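Oxalate biosynthetic component 1 (Burkholderia thailandensis, PDB 5IKY) is a bifunctional enzyme of quorum sensing-dependent oxalate production, combining serine hydrolase activity with an additional lyase activity. Local coordinates at residues Gly316-Gln321 / Tyr326-Ala331; Tyr386-Asp389 / Asp394-Asp397. All coordinates share one frame; numbering follows the deposited sequence.

In the fold
Both contacts belong to the parallel-stranded barrel whose eight successive strands include 310-313, 346-351 and 375-380, and both lie in its connecting loops. Coming from the N terminus, the chain leaves strand 310-313 and doubles back in contact 1, closing a short loop at Val318 and Tyr326 before helix 330-343 begins. After strands 346-351 and 375-380 it reaches contact 2, where 386-389 and 394-397 form a hairpin ahead of helix 403-415. The two loops follow in series, neither nested nor crossed. They meet side by side: Val319 O lies 2.7 Å from Tyr386 N, a probable hydrogen bond, and Gln321 packs on the Tyr386 ring.

Contact 1 of 2, residues Gly316-Gln321 / Tyr326-Ala331; sequences GPVVFQ and YDNPNA
Val318 and Tyr326 hold each other through two backbone hydrogen bonds, Val318 N to Tyr326 O at 2.8 Å and Tyr326 N to Val318 O at 2.9 Å. Beyond this pair Asn328 adds a third bond: its ND2 reaches Gly316 O at 2.7 Å, coming from above the carbonyl plane, 38° out of it, and not along a lone pair. With CG beside its own backbone N (chi1 -58°), the Asn328 side chain turns its amide to the Gly316 carbonyl, while OD1 accepts from Arg294. A primary amide suits this buried place because it donates on one side and accepts on the other. Gly316 has a backbone shape in which a CB would strike the preceding carbonyl oxygen.

The ladder is a single antiparallel hydrogen-bonded pair between short strands, in a loop that links strand 310-313 of the TIM-type barrel to helix 330-343; Pro329 directly precedes that helix. In such a pair the two side chains share a face, and here a branched valine meets a flat ring. Val318 CB stands over the Tyr326 ring in a CH-pi contact, 4.1 Å from the centroid, and CG2 lies 3.8 Å from CZ. Tyr326 carries its ring between backbone N and carbonyl carbon (chi1 49°), which folds it back alongside Val318; its side chain is about 7 Å from the bound magnesium ion. Nearer the surface, Asp327 OD1 lies 3.5 Å from Pro317 CG, the two side chains side by side.

Contact 2 of 2, residues Tyr386-Asp389 / Asp394-Asp397; sequences YHRD and DTSD
Asp394 opens the second segment by accepting, through its backbone O, the N-H of Asp389 at 2.9 Å. The same oxygen receives a CA-H...O contact from Arg388. Asp389 turns its own carboxylate to the turn, where OD1 accepts from Ser392 N, a role that suits a short acidic side chain.

Thr395 comes next and divides its two branches between neighbours. Its OG1, set between backbone N and carbonyl carbon (chi1 60°), stands 3.7 Å above the plane of the Tyr386 ring, over its centre, and CB makes a CH-pi contact with the same face. The methyl CG2 lies alongside Arg388, 3.3 Å from NH2, and meets the guanidinium obliquely. A beta-branched residue therefore serves both the aromatic and the long charged chain.

Ser396 is gripped twice by the backbone of a single residue, His387: its N donates to His387 O at 3.0 Å, and its O accepts from His387 N at 2.9 Å. Its small side chain shares a face with His387, OG lying near the plane of the imidazole at its edge, 4.0 Å from ND1. Asp397 pairs with Tyr386, but their side chains diverge; its carboxylate instead accepts from Ser399 OG and Val403 N, at the start of helix 403-415. Alternating hydrogen-bonded and non-hydrogen-bonded pairs between two strands joined by a short turn make this a surface antiparallel beta hairpin.

Contact 1 of 2, residues Gly316-Gln321 / Tyr326-Ala331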
loop_
_atom_site.group_PDB
_atom_site.type_symbol
_atom_site.label_atom_id
_atom_site.label_comp_id
_atom_site.label_asym_id
_atom_site.label_seq_id
_atom_site.Cartn_x
_atom_site.Cartn_y
_atom_site.Cartn_z
ATOM N N GLY A 316 23.843 -26.257 -7.165
ATOM C CA GLY A 316 24.957 -26.434 -8.079
ATOM C C GLY A 316 25.766 -25.160 -8.222
ATOM O O GLY A 316 25.328 -24.094 -7.789
ATOM N N PRO A 317 26.954 -25.260 -8.838
ATOM C CA PRO A 317 27.847 -24.110 -9.018
ATOM C C PRO A 317 27.241 -23.031 -9.911
ATOM O O PRO A 317 26.524 -23.346 -10.859
ATOM C CB PRO A 317 29.086 -24.723 -9.686
ATOM C CG PRO A 317 29.003 -26.187 -9.412
ATOM C CD PRO A 317 27.539 -26.501 -9.371
ATOM N N VAL A 318 27.529 -21.772 -9.605
ATOM C CA VAL A 318 27.120 -20.672 -10.465
ATOM C C VAL A 318 28.364 -20.007 -11.034
ATOM O O VAL A 318 29.117 -19.364 -10.307
ATOM C CB VAL A 318 26.270 -19.636 -9.710
ATOM C CG1 VAL A 318 25.763 -18.570 -10.669
ATOM C CG2 VAL A 318 25.101 -20.318 -9.006
ATOM N N VAL A 319 28.589 -20.180 -12.332
ATOM C CA VAL A 319 29.797 -19.664 -12.966
ATOM C C VAL A 319 29.467 -18.755 -14.147
ATOM O O VAL A 319 29.140 -19.231 -15.235
ATOM C CB VAL A 319 30.706 -20.810 -13.451
ATOM C CG1 VAL A 319 32.020 -20.255 -13.966
ATOM C CG2 VAL A 319 30.952 -21.810 -12.328
ATOM N N PHE A 320 29.556 -17.446 -13.927
ATOM C CA PHE A 320 29.261 -16.476 -14.976
ATOM C C PHE A 320 30.389 -16.414 -15.999
ATOM O O PHE A 320 31.565 -16.379 -15.634
ATOM C CB PHE A 320 29.029 -15.085 -14.380
ATOM C CG PHE A 320 27.899 -15.024 -13.391
ATOM C CD1 PHE A 320 26.601 -14.796 -13.816
ATOM C CD2 PHE A 320 28.138 -15.182 -12.035
ATOM C CE1 PHE A 320 25.558 -14.735 -12.909
ATOM C CE2 PHE A 320 27.100 -15.121 -11.121
ATOM C CZ PHE A 320 25.809 -14.899 -11.558
ATOM N N GLN A 321 30.026 -16.401 -17.279
ATOM C CA GLN A 321 31.007 -16.232 -18.345
ATOM C C GLN A 321 31.651 -14.852 -18.273
ATOM O O GLN A 321 32.820 -14.684 -18.618
ATOM C CB GLN A 321 30.361 -16.433 -19.716
ATOM C CG GLN A 321 29.880 -17.849 -19.975
ATOM C CD GLN A 321 29.734 -18.150 -21.455
ATOM O OE1 GLN A 321 30.282 -17.444 -22.303
ATOM N NE2 GLN A 321 28.996 -19.207 -21.772
ATOM N N TYR A 326 29.871 -18.312 -7.676
ATOM C CA TYR A 326 30.055 -18.938 -6.375
ATOM C C TYR A 326 29.684 -20.412 -6.443
ATOM O O TYR A 326 28.907 -20.830 -7.302
ATOM C CB TYR A 326 29.222 -18.217 -5.307
ATOM C CG TYR A 326 27.773 -17.994 -5.692
ATOM C CD1 TYR A 326 27.405 -16.929 -6.508
ATOM C CD2 TYR A 326 26.772 -18.841 -5.232
ATOM C CE1 TYR A 326 26.085 -16.721 -6.861
ATOM C CE2 TYR A 326 25.446 -18.637 -5.580
ATOM C CZ TYR A 326 25.110 -17.576 -6.395
ATOM O OH TYR A 326 23.797 -17.365 -6.747
ATOM N N ASP A 327 30.253 -21.200 -5.540
ATOM C CA ASP A 327 29.986 -22.628 -5.508
ATOM C C ASP A 327 28.921 -22.944 -4.461
ATOM O O ASP A 327 28.724 -22.182 -3.515
ATOM C CB ASP A 327 31.272 -23.408 -5.220
ATOM C CG ASP A 327 31.097 -24.904 -5.397
ATOM O OD1 ASP A 327 30.377 -25.308 -6.335
ATOM O OD2 ASP A 327 31.680 -25.674 -4.604
ATOM N N ASN A 328 28.226 -24.059 -4.644
ATOM C CA ASN A 328 27.240 -24.511 -3.672
ATOM C C ASN A 328 27.412 -25.996 -3.359
ATOM O O ASN A 328 26.673 -26.832 -3.880
ATOM C CB ASN A 328 25.815 -24.238 -4.176
ATOM C CG ASN A 328 25.569 -22.764 -4.481
ATOM O OD1 ASN A 328 25.311 -21.966 -3.582
ATOM N ND2 ASN A 328 25.640 -22.404 -5.757
ATOM N N PRO A 329 28.398 -26.328 -2.512
ATOM C CA PRO A 329 28.665 -27.718 -2.126
ATOM C C PRO A 329 27.457 -28.375 -1.463
ATOM O O PRO A 329 26.630 -27.686 -0.864
ATOM C CB PRO A 329 29.833 -27.593 -1.141
ATOM C CG PRO A 329 30.486 -26.302 -1.496
ATOM C CD PRO A 329 29.364 -25.397 -1.906
ATOM N N ASN A 330 27.374 -29.697 -1.565
ATOM C CA ASN A 330 26.200 -30.441 -1.127
ATOM C C ASN A 330 25.950 -30.393 0.381
ATOM O O ASN A 330 24.811 -30.221 0.815
ATOM C CB ASN A 330 26.311 -31.895 -1.590
ATOM C CG ASN A 330 26.253 -32.028 -3.101
ATOM O OD1 ASN A 330 25.481 -31.336 -3.766
ATOM N ND2 ASN A 330 27.072 -32.918 -3.652
ATOM N N ALA A 331 27.006 -30.549 1.176
ATOM C CA ALA A 331 26.865 -30.491 2.631
ATOM C C ALA A 331 26.399 -29.112 3.074
ATOM O O ALA A 331 25.609 -28.983 4.009
ATOM C CB ALA A 331 28.171 -30.842 3.312
#

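Contact 2 of 2, residues Tyr386-Asp389 / Asp394-Asp397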
loop_
_atom_site.group_PDB
_atom_site.type_symbol
_atom_site.label_atom_id
_atom_site.label_comp_id
_atom_site.label_asym_id
_atom_site.label_seq_id
_atom_site.Cartn_x
_atom_site.Cartn_y
_atom_site.Cartn_z
ATOM N N TYR A 386 28.924 -20.766 -17.482
ATOM C CA TYR A 386 29.911 -21.799 -17.767
ATOM C C TYR A 386 29.670 -23.043 -16.920
ATOM O O TYR A 386 29.283 -22.948 -15.757
ATOM C CB TYR A 386 31.331 -21.285 -17.502
ATOM C CG TYR A 386 31.977 -20.552 -18.654
ATOM C CD1 TYR A 386 31.708 -20.902 -19.971
ATOM C CD2 TYR A 386 32.862 -19.506 -18.420
ATOM C CE1 TYR A 386 32.307 -20.229 -21.023
ATOM C CE2 TYR A 386 33.462 -18.828 -19.461
ATOM C CZ TYR A 386 33.180 -19.191 -20.761
ATOM O OH TYR A 386 33.776 -18.516 -21.800
ATOM N N HIS A 387 29.893 -24.210 -17.511
ATOM C CA HIS A 387 30.139 -25.406 -16.723
ATOM C C HIS A 387 31.630 -25.680 -16.784
ATOM O O HIS A 387 32.240 -25.564 -17.846
ATOM C CB HIS A 387 29.352 -26.608 -17.240
ATOM C CG HIS A 387 29.774 -27.908 -16.628
ATOM N ND1 HIS A 387 30.753 -28.707 -17.181
ATOM C CD2 HIS A 387 29.357 -28.547 -15.510
ATOM C CE1 HIS A 387 30.918 -29.782 -16.431
ATOM N NE2 HIS A 387 30.083 -29.709 -15.410
ATOM N N ARG A 388 32.222 -26.029 -15.649
ATOM C CA ARG A 388 33.652 -26.294 -15.611
ATOM C C ARG A 388 33.943 -27.754 -15.303
ATOM O O ARG A 388 33.510 -28.285 -14.281
ATOM C CB ARG A 388 34.336 -25.394 -14.583
ATOM C CG ARG A 388 35.783 -25.771 -14.302
ATOM C CD ARG A 388 36.550 -24.577 -13.770
ATOM N NE ARG A 388 36.791 -23.597 -14.823
ATOM C CZ ARG A 388 37.013 -22.307 -14.604
ATOM N NH1 ARG A 388 37.007 -21.836 -13.369
ATOM N NH2 ARG A 388 37.226 -21.487 -15.622
ATOM N N ASP A 389 34.676 -28.397 -16.206
ATOM C CA ASP A 389 35.116 -29.768 -15.994
ATOM C C ASP A 389 36.084 -29.830 -14.819
ATOM O O ASP A 389 37.136 -29.191 -14.841
ATOM C CB ASP A 389 35.770 -30.323 -17.260
ATOM C CG ASP A 389 36.343 -31.709 -17.059
ATOM O OD1 ASP A 389 37.530 -31.811 -16.691
ATOM O OD2 ASP A 389 35.607 -32.697 -17.265
ATOM N N ASP A 394 38.486 -27.158 -18.236
ATOM C CA ASP A 394 37.871 -26.628 -19.447
ATOM C C ASP A 394 36.450 -26.163 -19.174
ATOM O O ASP A 394 35.759 -26.712 -18.315
ATOM C CB ASP A 394 37.873 -27.680 -20.558
ATOM C CG ASP A 394 39.258 -27.941 -21.115
ATOM O OD1 ASP A 394 40.231 -27.346 -20.601
ATOM O OD2 ASP A 394 39.374 -28.745 -22.065
ATOM N N THR A 395 36.017 -25.148 -19.910
ATOM C CA THR A 395 34.677 -24.612 -19.736
ATOM C C THR A 395 33.827 -24.833 -20.980
ATOM O O THR A 395 34.336 -24.885 -22.099
ATOM C CB THR A 395 34.709 -23.111 -19.407
ATOM O OG1 THR A 395 35.336 -22.395 -20.479
ATOM C CG2 THR A 395 35.485 -22.869 -18.123
ATOM N N SER A 396 32.525 -24.970 -20.768
ATOM C CA SER A 396 31.577 -25.103 -21.863
ATOM C C SER A 396 30.317 -24.321 -21.523
ATOM O O SER A 396 30.098 -23.959 -20.368
ATOM C CB SER A 396 31.254 -26.575 -22.133
ATOM O OG SER A 396 30.915 -27.260 -20.939
ATOM N N ASP A 397 29.496 -24.060 -22.533
ATOM C CA ASP A 397 28.291 -23.264 -22.350
ATOM C C ASP A 397 27.189 -24.071 -21.669
ATOM O O ASP A 397 26.695 -25.052 -22.224
ATOM C CB ASP A 397 27.802 -22.731 -23.698
ATOM C CG ASP A 397 26.672 -21.732 -23.555
ATOM O OD1 ASP A 397 26.521 -21.154 -22.456
ATOM O OD2 ASP A 397 25.943 -21.518 -24.545
#